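Local atomic coordinates of tRNA (guanosine(18)-2'-O)-methyltransferase (Aquifex aeolicus, PDB entry 1ZJR), a protein that catalyses the S-adenosyl-L-methionine-dependent 2'-O-methylation of guanosine 18 in a subset of tRNA species. Residues L19-V33 against C46-A59. Sequence-based numbering, arbitrary orientation.
Sequences LEKRQKDLIVFADNV and CDAVGVLYLYYYHA
Val28 and Tyr55 lie on strands 26-31 and 51-57, which pair in parallel as the two strands of a beta-alpha-beta crossover whose connecting helix is 36-49, within the fold of the TrmH (SpoU) methyltransferases of the SPOUT clan. Val28 N reaches Tyr53 O, Tyr55 N returns to Val28 O, and the alternation continues through Ala30 to Asn32 N on Tyr57 O. One face of the sheet carries Val28, whose CG2 lies 3.9 Å from both Cys46 SG and Val51 CG2, while Val28 CG1 meets Leu54 CD2; helix 157-174 covers Val28 through Leu165. On the other face Phe29 CD1 packs 3.7 Å from Tyr55 CB, and helix 86-95 lies against Phe29 and Tyr55.

Between Gln23, Leu26 and Leu52, water 1 donates to Gln23 O and Leu26 O and accepts from Leu52 N, bridging Leu52 N to two carbonyls it does not reach directly. Arg22 reaches back to Asp47 and Gly50, by the last turn of the helix. Its CB stands 4.0 Å from Gly50 O; CG skims Leu52 CD1; CD comes 3.3 Å from Gly50 O, brought round by the bend at chi2 (-69°). NE and CZ then pass beneath Val51 O, which sits over one guanidinium face without a bond to NE. NH1 donates to Asp47 O on a lone pair, whereas the NH2 hydrogen bond to Asp47 OD1, part of a salt bridge, is nearly straight (N-H...O 174°); NH2 also binds Trp77 O. A leucine in place of Arg22 would probably leave the Asp47 carboxylate without its positive mate and the last helical turn without this side-chain tie. Gly50, which leaves the helix in a Schellman motif, takes the Gln23 N-H on its carbonyl, Gln23 N to Gly50 O 2.7 Å. The guanidinium and carboxylate planes stand 87° apart, with Asp47 OD1 offering its anti lone pair to Arg22 NH2 at 2.9 Å.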
loop_
_atom_site.group_PDB
_atom_site.type_symbol
_atom_site.label_atom_id
_atom_site.label_comp_id
_atom_site.label_asym_id
_atom_site.label_seq_id
_atom_site.Cartn_x
_atom_site.Cartn_y
_atom_site.Cartn_z
ATOM N N LEU A 19 -3.355 7.039 -13.470
ATOM C CA LEU A 19 -4.221 5.867 -13.423
ATOM C C LEU A 19 -3.780 4.796 -14.423
ATOM O O LEU A 19 -3.953 3.602 -14.180
ATOM C CB LEU A 19 -5.680 6.274 -13.677
ATOM C CG LEU A 19 -6.336 7.070 -12.542
ATOM C CD1 LEU A 19 -7.751 7.488 -12.942
ATOM C CD2 LEU A 19 -6.370 6.214 -11.282
ATOM N N GLU A 20 -3.187 5.215 -15.537
ATOM C CA GLU A 20 -2.731 4.257 -16.539
ATOM C C GLU A 20 -1.516 3.448 -16.086
ATOM O O GLU A 20 -1.160 2.449 -16.711
ATOM C CB GLU A 20 -2.441 4.981 -17.858
ATOM C CG GLU A 20 -3.718 5.405 -18.575
ATOM C CD GLU A 20 -3.474 6.281 -19.785
ATOM O OE1 GLU A 20 -4.460 6.602 -20.484
ATOM O OE2 GLU A 20 -2.306 6.651 -20.035
ATOM N N LYS A 21 -0.894 3.863 -14.988
ATOM C CA LYS A 21 0.269 3.153 -14.458
ATOM C C LYS A 21 -0.047 2.473 -13.126
ATOM O O LYS A 21 0.767 1.722 -12.598
ATOM C CB LYS A 21 1.438 4.118 -14.265
ATOM C CG LYS A 21 1.951 4.756 -15.554
ATOM C CD LYS A 21 2.958 5.853 -15.246
ATOM C CE LYS A 21 3.438 6.559 -16.508
ATOM N NZ LYS A 21 4.297 7.737 -16.179
ATOM N N ARG A 22 -1.230 2.742 -12.579
ATOM C CA ARG A 22 -1.624 2.144 -11.309
ATOM C C ARG A 22 -1.653 0.614 -11.360
ATOM O O ARG A 22 -2.093 0.015 -12.341
ATOM C CB ARG A 22 -3.000 2.675 -10.878
ATOM C CG ARG A 22 -2.980 4.078 -10.256
ATOM C CD ARG A 22 -2.304 4.045 -8.886
ATOM N NE ARG A 22 -2.470 5.282 -8.122
ATOM C CZ ARG A 22 -1.484 6.127 -7.831
ATOM N NH1 ARG A 22 -0.246 5.884 -8.251
ATOM N NH2 ARG A 22 -1.722 7.191 -7.073
ATOM N N GLN A 23 -1.171 -0.007 -10.288
ATOM C CA GLN A 23 -1.139 -1.460 -10.154
ATOM C C GLN A 23 -2.344 -1.854 -9.298
ATOM O O GLN A 23 -2.243 -1.929 -8.073
ATOM C CB GLN A 23 0.152 -1.892 -9.454
ATOM C CG GLN A 23 1.417 -1.406 -10.133
ATOM C CD GLN A 23 1.561 -1.958 -11.535
ATOM O OE1 GLN A 23 1.495 -1.220 -12.525
ATOM N NE2 GLN A 23 1.744 -3.265 -11.629
ATOM N N LYS A 24 -3.478 -2.114 -9.940
ATOM C CA LYS A 24 -4.699 -2.450 -9.211
ATOM C C LYS A 24 -4.525 -3.717 -8.396
ATOM O O LYS A 24 -5.309 -4.008 -7.495
ATOM C CB LYS A 24 -5.862 -2.643 -10.189
ATOM C CG LYS A 24 -5.861 -3.988 -10.889
ATOM C CD LYS A 24 -7.168 -4.208 -11.641
ATOM C CE LYS A 24 -7.273 -5.638 -12.146
ATOM N NZ LYS A 24 -8.552 -5.878 -12.875
ATOM N N ASP A 25 -3.458 -4.429 -8.721
ATOM C CA ASP A 25 -3.088 -5.713 -8.157
ATOM C C ASP A 25 -2.160 -5.692 -6.928
ATOM O O ASP A 25 -2.032 -6.696 -6.218
ATOM C CB ASP A 25 -2.423 -6.490 -9.293
ATOM C CG ASP A 25 -2.273 -7.928 -8.995
ATOM O OD1 ASP A 25 -3.269 -8.526 -8.536
ATOM O OD2 ASP A 25 -1.169 -8.459 -9.230
ATOM N N LEU A 26 -1.503 -4.563 -6.696
ATOM C CA LEU A 26 -0.571 -4.428 -5.576
ATOM C C LEU A 26 -1.252 -3.633 -4.458
ATOM O O LEU A 26 -1.386 -2.414 -4.545
ATOM C CB LEU A 26 0.696 -3.714 -6.056
ATOM C CG LEU A 26 1.853 -3.592 -5.061
ATOM C CD1 LEU A 26 2.258 -4.974 -4.559
ATOM C CD2 LEU A 26 3.021 -2.911 -5.741
ATOM N N ILE A 27 -1.678 -4.340 -3.415
ATOM C CA ILE A 27 -2.405 -3.735 -2.299
ATOM C C ILE A 27 -1.528 -3.578 -1.068
ATOM O O ILE A 27 -0.657 -4.402 -0.816
ATOM C CB ILE A 27 -3.615 -4.622 -1.883
ATOM C CG1 ILE A 27 -4.409 -5.050 -3.122
ATOM C CG2 ILE A 27 -4.506 -3.875 -0.887
ATOM C CD1 ILE A 27 -5.008 -3.909 -3.909
ATOM N N VAL A 28 -1.763 -2.518 -0.302
ATOM C CA VAL A 28 -1.006 -2.304 0.926
ATOM C C VAL A 28 -1.983 -2.219 2.097
ATOM O O VAL A 28 -3.038 -1.589 1.996
ATOM C CB VAL A 28 -0.179 -0.996 0.887
ATOM C CG1 VAL A 28 0.483 -0.763 2.247
ATOM C CG2 VAL A 28 0.889 -1.078 -0.196
ATOM N N PHE A 29 -1.626 -2.862 3.201
ATOM C CA PHE A 29 -2.449 -2.851 4.403
ATOM C C PHE A 29 -1.562 -2.354 5.542
ATOM O O PHE A 29 -0.544 -2.976 5.846
ATOM C CB PHE A 29 -2.940 -4.264 4.728
ATOM C CG PHE A 29 -4.014 -4.306 5.787
ATOM C CD1 PHE A 29 -5.340 -4.545 5.438
ATOM C CD2 PHE A 29 -3.703 -4.076 7.128
ATOM C CE1 PHE A 29 -6.348 -4.555 6.406
ATOM C CE2 PHE A 29 -4.705 -4.084 8.105
ATOM C CZ PHE A 29 -6.032 -4.323 7.740
ATOM N N ALA A 30 -1.941 -1.228 6.144
ATOM C CA ALA A 30 -1.191 -0.641 7.249
ATOM C C ALA A 30 -1.824 -1.125 8.548
ATOM O O ALA A 30 -2.952 -0.758 8.886
ATOM C CB ALA A 30 -1.239 0.881 7.172
ATOM N N ASP A 31 -1.085 -1.952 9.273
ATOM C CA ASP A 31 -1.588 -2.519 10.509
ATOM C C ASP A 31 -1.151 -1.745 11.733
ATOM O O ASP A 31 -0.034 -1.908 12.218
ATOM C CB ASP A 31 -1.144 -3.980 10.634
ATOM C CG ASP A 31 -1.515 -4.583 11.975
ATOM O OD1 ASP A 31 -2.573 -4.204 12.513
ATOM O OD2 ASP A 31 -0.761 -5.433 12.484
ATOM N N ASN A 32 -2.047 -0.889 12.212
ATOM C CA ASN A 32 -1.815 -0.085 13.400
ATOM C C ASN A 32 -0.555 0.774 13.353
ATOM O O ASN A 32 0.288 0.707 14.255
ATOM C CB ASN A 32 -1.788 -0.999 14.633
ATOM C CG ASN A 32 -1.928 -0.232 15.935
ATOM O OD1 ASN A 32 -2.412 0.903 15.951
ATOM N ND2 ASN A 32 -1.520 -0.854 17.036
ATOM N N VAL A 33 -0.425 1.591 12.308
ATOM C CA VAL A 33 0.730 2.480 12.202
ATOM C C VAL A 33 0.544 3.598 13.221
ATOM O O VAL A 33 -0.446 4.329 13.186
ATOM C CB VAL A 33 0.862 3.075 10.782
ATOM C CG1 VAL A 33 1.819 4.265 10.792
ATOM C CG2 VAL A 33 1.383 2.006 9.834
ATOM N N CYS A 46 2.997 4.875 -1.479
ATOM C CA CYS A 46 2.050 4.057 -2.235
ATOM C C CYS A 46 1.812 4.717 -3.585
ATOM O O CYS A 46 1.855 4.064 -4.634
ATOM C CB CYS A 46 0.719 3.937 -1.481
ATOM S SG CYS A 46 0.789 2.794 -0.097
ATOM N N ASP A 47 1.572 6.022 -3.546
ATOM C CA ASP A 47 1.327 6.810 -4.753
ATOM C C ASP A 47 2.509 6.722 -5.722
ATOM O O ASP A 47 2.328 6.611 -6.941
ATOM C CB ASP A 47 1.071 8.271 -4.358
ATOM C CG ASP A 47 1.149 9.226 -5.533
ATOM O OD1 ASP A 47 0.284 9.152 -6.439
ATOM O OD2 ASP A 47 2.083 10.058 -5.547
ATOM N N ALA A 48 3.717 6.757 -5.167
ATOM C CA ALA A 48 4.943 6.701 -5.960
ATOM C C ALA A 48 5.141 5.412 -6.747
ATOM O O ALA A 48 5.607 5.453 -7.887
ATOM C CB ALA A 48 6.163 6.934 -5.054
ATOM N N VAL A 49 4.807 4.270 -6.150
ATOM C CA VAL A 49 4.992 2.997 -6.834
ATOM C C VAL A 49 3.807 2.502 -7.626
ATOM O O VAL A 49 3.883 1.449 -8.250
ATOM C CB VAL A 49 5.414 1.869 -5.864
ATOM C CG1 VAL A 49 6.820 2.131 -5.362
ATOM C CG2 VAL A 49 4.423 1.764 -4.704
ATOM N N GLY A 50 2.707 3.246 -7.601
ATOM C CA GLY A 50 1.547 2.826 -8.359
ATOM C C GLY A 50 0.491 2.081 -7.572
ATOM O O GLY A 50 -0.378 1.438 -8.159
ATOM N N VAL A 51 0.559 2.144 -6.247
ATOM C CA VAL A 51 -0.443 1.463 -5.440
ATOM C C VAL A 51 -1.724 2.285 -5.498
ATOM O O VAL A 51 -1.701 3.509 -5.319
ATOM C CB VAL A 51 0.005 1.313 -3.968
ATOM C CG1 VAL A 51 -1.178 0.853 -3.107
ATOM C CG2 VAL A 51 1.132 0.287 -3.875
ATOM N N LEU A 52 -2.839 1.607 -5.742
ATOM C CA LEU A 52 -4.135 2.274 -5.837
ATOM C C LEU A 52 -4.992 2.092 -4.586
ATOM O O LEU A 52 -5.813 2.953 -4.266
ATOM C CB LEU A 52 -4.913 1.748 -7.049
ATOM C CG LEU A 52 -6.301 2.363 -7.276
ATOM C CD1 LEU A 52 -6.171 3.838 -7.598
ATOM C CD2 LEU A 52 -7.001 1.632 -8.414
ATOM N N TYR A 53 -4.809 0.976 -3.886
ATOM C CA TYR A 53 -5.595 0.712 -2.682
ATOM C C TYR A 53 -4.757 0.532 -1.422
ATOM O O TYR A 53 -3.884 -0.341 -1.366
ATOM C CB TYR A 53 -6.458 -0.539 -2.871
ATOM C CG TYR A 53 -7.360 -0.497 -4.082
ATOM C CD1 TYR A 53 -6.995 -1.135 -5.269
ATOM C CD2 TYR A 53 -8.583 0.175 -4.041
ATOM C CE1 TYR A 53 -7.830 -1.111 -6.386
ATOM C CE2 TYR A 53 -9.427 0.207 -5.153
ATOM C CZ TYR A 53 -9.045 -0.438 -6.318
ATOM O OH TYR A 53 -9.881 -0.421 -7.412
ATOM N N LEU A 54 -5.046 1.353 -0.415
ATOM C CA LEU A 54 -4.358 1.297 0.875
ATOM C C LEU A 54 -5.433 1.113 1.942
ATOM O O LEU A 54 -6.314 1.961 2.087
ATOM C CB LEU A 54 -3.626 2.619 1.154
ATOM C CG LEU A 54 -2.416 2.699 2.105
ATOM C CD1 LEU A 54 -2.483 4.022 2.838
ATOM C CD2 LEU A 54 -2.361 1.550 3.083
ATOM N N TYR A 55 -5.368 0.009 2.674
ATOM C CA TYR A 55 -6.318 -0.263 3.747
ATOM C C TYR A 55 -5.561 -0.078 5.046
ATOM O O TYR A 55 -4.340 -0.231 5.077
ATOM C CB TYR A 55 -6.831 -1.699 3.666
ATOM C CG TYR A 55 -7.665 -1.974 2.439
ATOM C CD1 TYR A 55 -7.066 -2.226 1.206
ATOM C CD2 TYR A 55 -9.059 -1.956 2.506
ATOM C CE1 TYR A 55 -7.832 -2.452 0.068
ATOM C CE2 TYR A 55 -9.837 -2.185 1.370
ATOM C CZ TYR A 55 -9.216 -2.430 0.156
ATOM O OH TYR A 55 -9.973 -2.648 -0.973
ATOM N N TYR A 56 -6.271 0.256 6.117
ATOM C CA TYR A 56 -5.604 0.442 7.396
ATOM C C TYR A 56 -6.493 0.095 8.581
ATOM O O TYR A 56 -7.720 0.178 8.508
ATOM C CB TYR A 56 -5.097 1.883 7.520
ATOM C CG TYR A 56 -6.164 2.920 7.789
ATOM C CD1 TYR A 56 -6.486 3.294 9.098
ATOM C CD2 TYR A 56 -6.838 3.545 6.739
ATOM C CE1 TYR A 56 -7.445 4.268 9.348
ATOM C CE2 TYR A 56 -7.798 4.519 6.980
ATOM C CZ TYR A 56 -8.095 4.878 8.288
ATOM O OH TYR A 56 -9.026 5.860 8.528
ATOM N N TYR A 57 -5.847 -0.314 9.665
ATOM C CA TYR A 57 -6.508 -0.685 10.909
ATOM C C TYR A 57 -5.821 0.156 11.979
ATOM O O TYR A 57 -4.597 0.178 12.050
ATOM C CB TYR A 57 -6.275 -2.174 11.167
ATOM C CG TYR A 57 -6.761 -2.693 12.507
ATOM C CD1 TYR A 57 -5.876 -3.296 13.395
ATOM C CD2 TYR A 57 -8.114 -2.656 12.847
ATOM C CE1 TYR A 57 -6.323 -3.862 14.591
ATOM C CE2 TYR A 57 -8.573 -3.214 14.039
ATOM C CZ TYR A 57 -7.672 -3.818 14.904
ATOM O OH TYR A 57 -8.120 -4.391 16.073
ATOM N N HIS A 58 -6.587 0.860 12.804
ATOM C CA HIS A 58 -5.956 1.683 13.829
ATOM C C HIS A 58 -6.668 1.651 15.177
ATOM O O HIS A 58 -7.856 1.343 15.259
ATOM C CB HIS A 58 -5.833 3.125 13.327
ATOM C CG HIS A 58 -5.049 4.017 14.239
ATOM N ND1 HIS A 58 -3.792 3.686 14.702
ATOM C CD2 HIS A 58 -5.336 5.232 14.763
ATOM C CE1 HIS A 58 -3.340 4.659 15.472
ATOM N NE2 HIS A 58 -4.257 5.608 15.526
ATOM N N ALA A 59 -5.919 1.963 16.232
ATOM C CA ALA A 59 -6.436 1.974 17.595
ATOM C C ALA A 59 -7.668 2.864 17.740
ATOM O O ALA A 59 -7.806 3.870 17.041
ATOM C CB ALA A 59 -5.345 2.433 18.554
HETATM O O HOH W 1 -3.430 -1.226 -5.591
HETATM O O HOH W 2 -2.531 1.951 10.513
#